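Local coordinates for TAF6 (Antonospora locustae, PDB 4ATG), which probably serves as a subunit of the general transcription factor TFIID, its HEAT-repeat C-terminal domain taking part in Taf6-Taf9 complex formation, at residues 18-23 with 60-65; 37-42 with 82-87; 72-77 with 115-120. All coordinates share one frame; numbering follows the deposited sequence.

Interaction 1 of 3, residues 18-23 with 60-65; sequences SMIKSD and AEVLKT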
loop_
_atom_site.group_PDB
_atom_site.type_symbol
_atom_site.label_atom_id
_atom_site.label_comp_id
_atom_site.label_asym_id
_atom_site.label_seq_id
_atom_site.Cartn_x
_atom_site.Cartn_y
_atom_site.Cartn_z
ATOM N N SER A 18 19.402 7.172 2.040
ATOM C CA SER A 18 20.385 7.235 0.956
ATOM C C SER A 18 20.577 5.873 0.274
ATOM O O SER A 18 21.084 5.832 -0.852
ATOM C CB SER A 18 21.733 7.718 1.480
ATOM O OG SER A 18 22.430 6.655 2.116
ATOM N N MET A 19 20.233 4.775 0.968
ATOM C CA MET A 19 20.361 3.397 0.456
ATOM C C MET A 19 19.169 2.963 -0.421
ATOM O O MET A 19 19.296 2.013 -1.160
ATOM C CB MET A 19 20.564 2.406 1.625
ATOM C CG MET A 19 21.936 2.601 2.351
ATOM S SD MET A 19 21.951 1.942 4.042
ATOM C CE MET A 19 22.188 0.221 3.700
ATOM N N ILE A 20 18.018 3.662 -0.347
ATOM C CA ILE A 20 16.828 3.288 -1.137
ATOM C C ILE A 20 17.142 3.215 -2.625
ATOM O O ILE A 20 16.838 2.206 -3.270
ATOM C CB ILE A 20 15.618 4.224 -0.822
ATOM C CG1 ILE A 20 15.193 4.106 0.649
ATOM C CG2 ILE A 20 14.418 3.982 -1.813
ATOM C CD1 ILE A 20 14.121 5.159 1.116
ATOM N N LYS A 21 17.805 4.259 -3.160
ATOM C CA LYS A 21 18.169 4.313 -4.577
ATOM C C LYS A 21 19.631 3.925 -4.729
ATOM O O LYS A 21 20.462 4.754 -5.085
ATOM C CB LYS A 21 17.910 5.717 -5.163
ATOM C CG LYS A 21 16.446 6.119 -5.213
ATOM C CD LYS A 21 16.280 7.402 -6.005
ATOM C CE LYS A 21 14.983 8.099 -5.692
ATOM N NZ LYS A 21 14.777 9.289 -6.571
ATOM N N SER A 22 19.959 2.664 -4.431
ATOM C CA SER A 22 21.345 2.191 -4.510
ATOM C C SER A 22 21.328 0.673 -4.553
ATOM O O SER A 22 20.291 0.065 -4.306
ATOM C CB SER A 22 22.128 2.644 -3.273
ATOM O OG SER A 22 21.751 1.872 -2.139
ATOM N N ASP A 23 22.502 0.066 -4.741
ATOM C CA ASP A 23 22.684 -1.394 -4.720
ATOM C C ASP A 23 22.511 -1.958 -3.297
ATOM O O ASP A 23 22.540 -3.171 -3.125
ATOM C CB ASP A 23 24.097 -1.723 -5.232
ATOM C CG ASP A 23 25.148 -0.994 -4.408
ATOM O OD1 ASP A 23 25.234 0.252 -4.526
ATOM O OD2 ASP A 23 25.759 -1.637 -3.529
ATOM N N ALA A 60 9.289 2.199 -10.939
ATOM C CA ALA A 60 8.700 0.959 -10.407
ATOM C C ALA A 60 9.562 0.320 -9.333
ATOM O O ALA A 60 9.034 -0.076 -8.296
ATOM C CB ALA A 60 8.437 -0.036 -11.536
ATOM N N GLU A 61 10.893 0.260 -9.555
ATOM C CA GLU A 61 11.798 -0.339 -8.576
ATOM C C GLU A 61 11.861 0.464 -7.272
ATOM O O GLU A 61 11.880 -0.134 -6.199
ATOM C CB GLU A 61 13.179 -0.649 -9.189
ATOM C CG GLU A 61 13.098 -1.701 -10.300
ATOM C CD GLU A 61 12.380 -2.994 -9.924
ATOM O OE1 GLU A 61 12.791 -3.633 -8.927
ATOM O OE2 GLU A 61 11.380 -3.346 -10.597
ATOM N N VAL A 62 11.799 1.802 -7.357
ATOM C CA VAL A 62 11.769 2.649 -6.132
ATOM C C VAL A 62 10.466 2.417 -5.394
ATOM O O VAL A 62 10.490 2.209 -4.183
ATOM C CB VAL A 62 12.037 4.154 -6.425
ATOM C CG1 VAL A 62 11.898 5.017 -5.164
ATOM C CG2 VAL A 62 13.422 4.349 -7.046
ATOM N N LEU A 63 9.339 2.339 -6.125
ATOM C CA LEU A 63 8.030 2.103 -5.484
ATOM C C LEU A 63 8.016 0.766 -4.764
ATOM O O LEU A 63 7.523 0.677 -3.636
ATOM C CB LEU A 63 6.887 2.154 -6.515
ATOM C CG LEU A 63 6.596 3.523 -7.166
ATOM C CD1 LEU A 63 5.523 3.398 -8.190
ATOM C CD2 LEU A 63 6.170 4.552 -6.155
ATOM N N LYS A 64 8.597 -0.274 -5.392
ATOM C CA LYS A 64 8.676 -1.598 -4.759
ATOM C C LYS A 64 9.499 -1.575 -3.480
ATOM O O LYS A 64 9.108 -2.212 -2.498
ATOM C CB LYS A 64 9.233 -2.644 -5.721
ATOM C CG LYS A 64 8.267 -2.982 -6.841
ATOM C CD LYS A 64 8.898 -4.023 -7.756
ATOM C CE LYS A 64 8.150 -4.134 -9.064
ATOM N NZ LYS A 64 8.891 -4.985 -10.024
ATOM N N THR A 65 10.619 -0.830 -3.472
ATOM C CA THR A 65 11.456 -0.656 -2.266
ATOM C C THR A 65 10.666 0.049 -1.170
ATOM O O THR A 65 10.742 -0.378 -0.029
ATOM C CB THR A 65 12.756 0.108 -2.611
ATOM O OG1 THR A 65 13.458 -0.667 -3.578
ATOM C CG2 THR A 65 13.681 0.292 -1.406
HETATM O O HOH W 1 14.920 1.308 -4.942
#

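Interaction 2 of 3, residues 37-42 with 82-87; sequences GLQQLV and DPYLHQ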
loop_
_atom_site.group_PDB
_atom_site.type_symbol
_atom_site.label_atom_id
_atom_site.label_comp_id
_atom_site.label_asym_id
_atom_site.label_seq_id
_atom_site.Cartn_x
_atom_site.Cartn_y
_atom_site.Cartn_z
ATOM N N GLY A 37 15.616 -0.037 18.587
ATOM C CA GLY A 37 15.846 1.377 18.873
ATOM C C GLY A 37 15.419 2.342 17.787
ATOM O O GLY A 37 15.821 3.501 17.822
ATOM N N LEU A 38 14.557 1.905 16.836
ATOM C CA LEU A 38 14.113 2.777 15.738
ATOM C C LEU A 38 12.814 3.529 15.994
ATOM O O LEU A 38 12.417 4.323 15.134
ATOM C CB LEU A 38 13.908 1.957 14.438
ATOM C CG LEU A 38 15.073 1.126 13.911
ATOM C CD1 LEU A 38 14.610 0.242 12.725
ATOM C CD2 LEU A 38 16.222 2.002 13.530
ATOM N N GLN A 39 12.110 3.265 17.118
ATOM C CA GLN A 39 10.800 3.891 17.336
ATOM C C GLN A 39 10.746 5.406 17.033
ATOM O O GLN A 39 9.807 5.873 16.374
ATOM C CB GLN A 39 10.221 3.566 18.727
ATOM C CG GLN A 39 8.714 3.952 18.848
ATOM C CD GLN A 39 7.792 3.087 18.005
ATOM O OE1 GLN A 39 8.173 2.016 17.536
ATOM N NE2 GLN A 39 6.530 3.478 17.869
ATOM N N GLN A 40 11.714 6.170 17.546
ATOM C CA GLN A 40 11.734 7.630 17.324
ATOM C C GLN A 40 11.797 7.992 15.831
ATOM O O GLN A 40 11.288 9.038 15.428
ATOM C CB GLN A 40 12.932 8.259 18.026
ATOM C CG GLN A 40 12.648 8.931 19.350
ATOM C CD GLN A 40 13.889 9.709 19.740
ATOM O OE1 GLN A 40 14.895 9.142 20.157
ATOM N NE2 GLN A 40 13.909 10.995 19.444
ATOM N N LEU A 41 12.447 7.131 15.022
ATOM C CA LEU A 41 12.598 7.353 13.582
ATOM C C LEU A 41 11.389 6.974 12.773
ATOM O O LEU A 41 11.217 7.469 11.661
ATOM C CB LEU A 41 13.816 6.542 13.057
ATOM C CG LEU A 41 15.174 6.976 13.589
ATOM C CD1 LEU A 41 16.296 6.240 12.862
ATOM C CD2 LEU A 41 15.385 8.410 13.355
ATOM N N VAL A 42 10.599 6.025 13.277
ATOM C CA VAL A 42 9.385 5.529 12.600
ATOM C C VAL A 42 8.512 6.615 11.924
ATOM O O VAL A 42 8.299 6.516 10.717
ATOM C CB VAL A 42 8.587 4.517 13.477
ATOM C CG1 VAL A 42 7.238 4.188 12.823
ATOM C CG2 VAL A 42 9.397 3.234 13.661
ATOM N N ASP A 82 1.241 0.281 15.367
ATOM C CA ASP A 82 -0.180 0.659 15.460
ATOM C C ASP A 82 -0.506 2.151 15.328
ATOM O O ASP A 82 -1.419 2.445 14.563
ATOM C CB ASP A 82 -0.857 0.090 16.714
ATOM C CG ASP A 82 -0.690 -1.411 16.915
ATOM O OD1 ASP A 82 0.414 -1.935 16.612
ATOM O OD2 ASP A 82 -1.623 -2.044 17.476
ATOM N N PRO A 83 0.209 3.096 15.995
ATOM C CA PRO A 83 -0.134 4.531 15.847
ATOM C C PRO A 83 0.094 5.123 14.462
ATOM O O PRO A 83 -0.332 6.249 14.214
ATOM C CB PRO A 83 0.795 5.232 16.854
ATOM C CG PRO A 83 1.306 4.170 17.755
ATOM C CD PRO A 83 1.368 2.937 16.900
ATOM N N TYR A 84 0.757 4.378 13.578
ATOM C CA TYR A 84 1.140 4.863 12.254
ATOM C C TYR A 84 0.422 4.190 11.112
ATOM O O TYR A 84 0.607 4.597 9.972
ATOM C CB TYR A 84 2.672 4.754 12.080
ATOM C CG TYR A 84 3.407 5.474 13.190
ATOM C CD1 TYR A 84 3.444 6.867 13.240
ATOM C CD2 TYR A 84 3.991 4.767 14.237
ATOM C CE1 TYR A 84 4.074 7.536 14.291
ATOM C CE2 TYR A 84 4.632 5.428 15.286
ATOM C CZ TYR A 84 4.648 6.812 15.320
ATOM O OH TYR A 84 5.224 7.472 16.377
ATOM N N LEU A 85 -0.444 3.194 11.400
ATOM C CA LEU A 85 -1.182 2.509 10.329
ATOM C C LEU A 85 -2.061 3.481 9.554
ATOM O O LEU A 85 -2.270 3.287 8.361
ATOM C CB LEU A 85 -2.039 1.369 10.897
ATOM C CG LEU A 85 -1.235 0.224 11.547
ATOM C CD1 LEU A 85 -2.154 -0.716 12.236
ATOM C CD2 LEU A 85 -0.384 -0.547 10.485
ATOM N N HIS A 86 -2.560 4.526 10.217
ATOM C CA HIS A 86 -3.398 5.552 9.584
ATOM C C HIS A 86 -2.650 6.376 8.529
ATOM O O HIS A 86 -3.282 6.946 7.639
ATOM C CB HIS A 86 -4.079 6.443 10.631
ATOM C CG HIS A 86 -3.206 7.531 11.173
ATOM N ND1 HIS A 86 -2.158 7.256 12.043
ATOM C CD2 HIS A 86 -3.255 8.863 10.956
ATOM C CE1 HIS A 86 -1.616 8.429 12.336
ATOM N NE2 HIS A 86 -2.232 9.426 11.696
ATOM N N GLN A 87 -1.328 6.456 8.641
ATOM C CA GLN A 87 -0.441 7.127 7.663
ATOM C C GLN A 87 0.079 6.151 6.586
ATOM O O GLN A 87 0.211 6.517 5.414
ATOM C CB GLN A 87 0.767 7.749 8.370
ATOM C CG GLN A 87 0.412 8.853 9.361
ATOM C CD GLN A 87 1.598 9.278 10.195
ATOM O OE1 GLN A 87 2.692 8.711 10.124
ATOM N NE2 GLN A 87 1.393 10.269 11.039
HETATM O O HOH W 2 5.739 6.230 18.671
#

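Interaction 3 of 3, residues 72-77 with 115-120; sequences SLIKNK and KYIYDT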
loop_
_atom_site.group_PDB
_atom_site.type_symbol
_atom_site.label_atom_id
_atom_site.label_comp_id
_atom_site.label_asym_id
_atom_site.label_seq_id
_atom_site.Cartn_x
_atom_site.Cartn_y
_atom_site.Cartn_z
ATOM N N SER A 72 8.587 -3.903 6.254
ATOM C CA SER A 72 9.645 -4.192 7.233
ATOM C C SER A 72 9.283 -3.539 8.564
ATOM O O SER A 72 9.398 -4.176 9.599
ATOM C CB SER A 72 10.997 -3.645 6.771
ATOM O OG SER A 72 11.595 -4.444 5.762
ATOM N N LEU A 73 8.863 -2.269 8.538
ATOM C CA LEU A 73 8.522 -1.563 9.795
ATOM C C LEU A 73 7.292 -2.217 10.454
ATOM O O LEU A 73 7.272 -2.425 11.678
ATOM C CB LEU A 73 8.237 -0.087 9.486
ATOM C CG LEU A 73 9.446 0.791 9.109
ATOM C CD1 LEU A 73 8.957 2.215 8.736
ATOM C CD2 LEU A 73 10.427 0.894 10.259
ATOM N N ILE A 74 6.313 -2.629 9.630
ATOM C CA ILE A 74 5.110 -3.323 10.151
ATOM C C ILE A 74 5.515 -4.631 10.854
ATOM O O ILE A 74 4.960 -4.962 11.908
ATOM C CB ILE A 74 4.080 -3.565 9.001
ATOM C CG1 ILE A 74 3.455 -2.242 8.525
ATOM C CG2 ILE A 74 2.948 -4.562 9.434
ATOM C CD1 ILE A 74 2.786 -2.364 7.167
ATOM N N LYS A 75 6.483 -5.370 10.282
ATOM C CA LYS A 75 6.960 -6.660 10.837
ATOM C C LYS A 75 8.015 -6.592 11.943
ATOM O O LYS A 75 8.286 -7.604 12.597
ATOM C CB LYS A 75 7.490 -7.577 9.718
ATOM C CG LYS A 75 6.423 -8.055 8.715
ATOM C CD LYS A 75 5.390 -9.013 9.315
ATOM C CE LYS A 75 5.806 -10.470 9.314
ATOM N NZ LYS A 75 4.675 -11.366 9.697
ATOM N N ASN A 76 8.646 -5.442 12.118
ATOM C CA ASN A 76 9.719 -5.278 13.107
ATOM C C ASN A 76 9.220 -5.476 14.523
ATOM O O ASN A 76 8.390 -4.718 15.012
ATOM C CB ASN A 76 10.451 -3.925 12.897
ATOM C CG ASN A 76 11.730 -3.759 13.676
ATOM O OD1 ASN A 76 11.911 -4.338 14.747
ATOM N ND2 ASN A 76 12.669 -2.974 13.138
ATOM N N LYS A 77 9.701 -6.546 15.170
ATOM C CA LYS A 77 9.314 -6.875 16.554
ATOM C C LYS A 77 9.774 -5.787 17.574
ATOM O O LYS A 77 9.295 -5.752 18.711
ATOM C CB LYS A 77 9.830 -8.286 16.930
ATOM C CG LYS A 77 11.333 -8.371 17.190
ATOM C CD LYS A 77 11.743 -9.801 17.610
ATOM C CE LYS A 77 13.146 -9.872 18.161
ATOM N NZ LYS A 77 13.564 -11.277 18.391
ATOM N N LYS A 115 -3.647 -5.902 2.311
ATOM C CA LYS A 115 -4.339 -7.111 2.793
ATOM C C LYS A 115 -3.767 -7.566 4.137
ATOM O O LYS A 115 -4.516 -7.905 5.042
ATOM C CB LYS A 115 -4.264 -8.253 1.773
ATOM C CG LYS A 115 -4.756 -9.599 2.365
ATOM C CD LYS A 115 -4.702 -10.745 1.376
ATOM C CE LYS A 115 -5.094 -12.069 2.026
ATOM N NZ LYS A 115 -6.367 -11.948 2.800
ATOM N N TYR A 116 -2.461 -7.550 4.273
ATOM C CA TYR A 116 -1.815 -7.954 5.531
ATOM C C TYR A 116 -2.309 -7.061 6.677
ATOM O O TYR A 116 -2.599 -7.564 7.771
ATOM C CB TYR A 116 -0.290 -7.827 5.407
ATOM C CG TYR A 116 0.419 -8.301 6.655
ATOM C CD1 TYR A 116 0.750 -9.638 6.821
ATOM C CD2 TYR A 116 0.691 -7.421 7.707
ATOM C CE1 TYR A 116 1.369 -10.091 7.986
ATOM C CE2 TYR A 116 1.333 -7.860 8.868
ATOM C CZ TYR A 116 1.651 -9.202 9.006
ATOM O OH TYR A 116 2.298 -9.669 10.121
ATOM N N ILE A 117 -2.392 -5.761 6.432
ATOM C CA ILE A 117 -2.859 -4.802 7.460
ATOM C C ILE A 117 -4.318 -5.077 7.770
ATOM O O ILE A 117 -4.695 -5.160 8.935
ATOM C CB ILE A 117 -2.627 -3.350 6.982
ATOM C CG1 ILE A 117 -1.113 -3.050 6.880
ATOM C CG2 ILE A 117 -3.344 -2.326 7.917
ATOM C CD1 ILE A 117 -0.773 -1.676 6.160
ATOM N N TYR A 118 -5.124 -5.246 6.718
ATOM C CA TYR A 118 -6.545 -5.553 6.855
ATOM C C TYR A 118 -6.720 -6.811 7.715
ATOM O O TYR A 118 -7.476 -6.794 8.695
ATOM C CB TYR A 118 -7.176 -5.741 5.461
ATOM C CG TYR A 118 -8.669 -5.943 5.473
ATOM C CD1 TYR A 118 -9.539 -4.860 5.350
ATOM C CD2 TYR A 118 -9.219 -7.222 5.447
ATOM C CE1 TYR A 118 -10.922 -5.045 5.278
ATOM C CE2 TYR A 118 -10.604 -7.416 5.403
ATOM C CZ TYR A 118 -11.447 -6.325 5.306
ATOM O OH TYR A 118 -12.808 -6.514 5.240
ATOM N N ASP A 119 -6.046 -7.894 7.348
ATOM C CA ASP A 119 -6.162 -9.156 8.086
ATOM C C ASP A 119 -5.658 -9.069 9.524
ATOM O O ASP A 119 -6.241 -9.688 10.413
ATOM C CB ASP A 119 -5.404 -10.268 7.358
ATOM C CG ASP A 119 -6.072 -10.758 6.070
ATOM O OD1 ASP A 119 -7.269 -10.506 5.894
ATOM O OD2 ASP A 119 -5.419 -11.484 5.305
ATOM N N THR A 120 -4.576 -8.334 9.747
ATOM C CA THR A 120 -3.955 -8.268 11.074
ATOM C C THR A 120 -4.681 -7.334 12.038
ATOM O O THR A 120 -4.734 -7.614 13.246
ATOM C CB THR A 120 -2.468 -7.885 10.915
ATOM O OG1 THR A 120 -1.847 -8.828 10.042
ATOM C CG2 THR A 120 -1.690 -7.849 12.252
#

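Interaction 1 of 3, residues 18-23 with 60-65
In the HEAT-repeat solenoid of the TAF6 C-terminal domain, the end of helix 7-20 and the residue that follows it meet the first turns of helix 60-75, with Ile-20 and Lys-21 on one side and Val-62 and Thr-65 on the other. Two methyl groups make the tightest apolar touch: Ile-20 CG2 lies 3.8 Å from Thr-65 CG2, the two side chains crossing at a slant. In both residues this methyl is the branch opposite the backbone N, which for Thr-65 (chi1 -60°) sets OG1 beside its own backbone N and leaves CG2 to face the isoleucine. Val-62, one turn earlier, reaches across with both branches. Its CG1 comes to 4.3 Å from Ile-20 CG2, while its CG2 rests 4.0 Å from Lys-21 CG, so the lysine contributes the base of its aliphatic chain. The rest of that chain runs on extended, and Lys-21 NZ makes a long, weak ion pair with Glu-59. Leu-52 of helix 42-55 touches Ile-20, Lys-21 and Val-62 and so packs against both segments.

No direct hydrogen bond spans the two segments; a water does the polar work where helix 7-20 ends. It donates to Ile-20 O at 2.7 Å and also bonds to Thr-65 OG1, 2.8 Å from the water oxygen.

Interaction 2 of 3, residues 37-42 with 82-87
Tyr-84 meets Val-42 and Gln-39 where the loop leading into helix 42-55 approaches the start of helix 85-97, two helices of the HEAT-repeat array. Segment 82-87 begins with Asp-82, whose OD2 is hydrogen-bonded to the hydroxyl of Tyr-125 and whose side chain also touches Tyr-121 of helix 104-121. Pro-83 follows and lies against one face of the Tyr-84 ring near its rim, with Pro-83 CB 4.1 Å from the plane; Val-42 CG1 covers the opposite face.

Tyr-84 carries the contact. With CG beside its backbone N (chi1 -55°), the rotamer lays the ring against segment 37-42. Val-42 CG1 is 4.0 Å from the Tyr-84 ring centroid and 29° off the normal, a CH-pi contact. The methyl is displaced toward one side of the ring, with Tyr-84 CD2 the nearest atom at 3.6 Å from Val-42 CG1. Gln-39 comes instead to the edge, near the ring plane, its NE2 3.8 Å from Tyr-84 CE2, with amide and ring planes 50° apart. A bend at chi2 turns the glutamine amide, and Gln-39 OE1 accepts a hydrogen bond from the backbone N of Phe-80, which helps fix the amide's orientation. One water joins the polar ends, accepting from Gln-39 NE2 at 3.0 Å and hydrogen-bonded to Tyr-84 OH, 2.7 Å from the water oxygen. Pro-43 and Ile-46 of helix 42-55 also touch the tyrosine.

Beyond it, the opening turn of helix 85-97 touches Tyr-121 of helix 104-121 through Leu-85 and Ile-46 of helix 42-55 through Gln-87. That turn is closed by the backbone bond from Gln-87 N to Tyr-84 O, 3.0 Å long.

Interaction 3 of 3, residues 72-77 with 115-120
Lys-75, at the end of helix 60-75, curls its side chain around to the hydroxyl of Tyr-116 on helix 104-121, joining two helices of the HEAT-repeat solenoid. From CB the chain leaves with CG beside the backbone N. The bend at chi2 (-68°) brings Lys-75 CD, on an oblique approach to the ring, to 3.3 Å from Tyr-116 OH. The second bend, at chi3 (-86°), turns the chain back along the hydroxyl, with Lys-75 CE 3.7 Å from Tyr-116 OH. Lys-75 NZ then donates a hydrogen bond to Tyr-116 OH at 3.0 Å. CD, CE and NZ all lie close to the hydroxyl oxygen, but only NZ bonds to it.

Deeper in the interface, Ile-74 uses two branches. Its CG2 lies 3.7 Å from Tyr-116 CE2, the two side chains running antiparallel past one another. Its CD1 meets Ile-117 CD1 at 3.8 Å, these chains roughly perpendicular. Ile-88 of helix 85-97 touches both isoleucines, and Phe-71 packs edge-to-face with the Tyr-116 ring.

The contact therefore grades from a buried isoleucine pair to a polar, more exposed margin. Tyrosine serves both: its ring carbons extend the apolar layer, while its oxygen accepts a hydrogen bond from the lysine ammonium, which would probably draw electron density toward that oxygen, making the phenol O-H a better donor and perhaps lowering its pKa.

Overall arrangement
From the N terminus, helix 7-20 comes first, and interaction 1 closes a loop when the chain returns at 60-65, the start of helix 60-75. Interaction 2 opens inside that loop, at 37-42, but closes only at 82-87, so the two cross. Helix 60-75 then opens interaction 3 at its far end, which closes on helix 104-121; interactions 2 and 3 also cross, whereas 1 and 3 follow in series along the chain. Interactions 2 and 3 touch through Leu-38 with Asn-76 and Val-42 with Leu-73, their centres about 12 Å apart. Interaction 1 lies about 20 Å from each, centre to centre. Together these loops tie helices that are not neighbours in the chain.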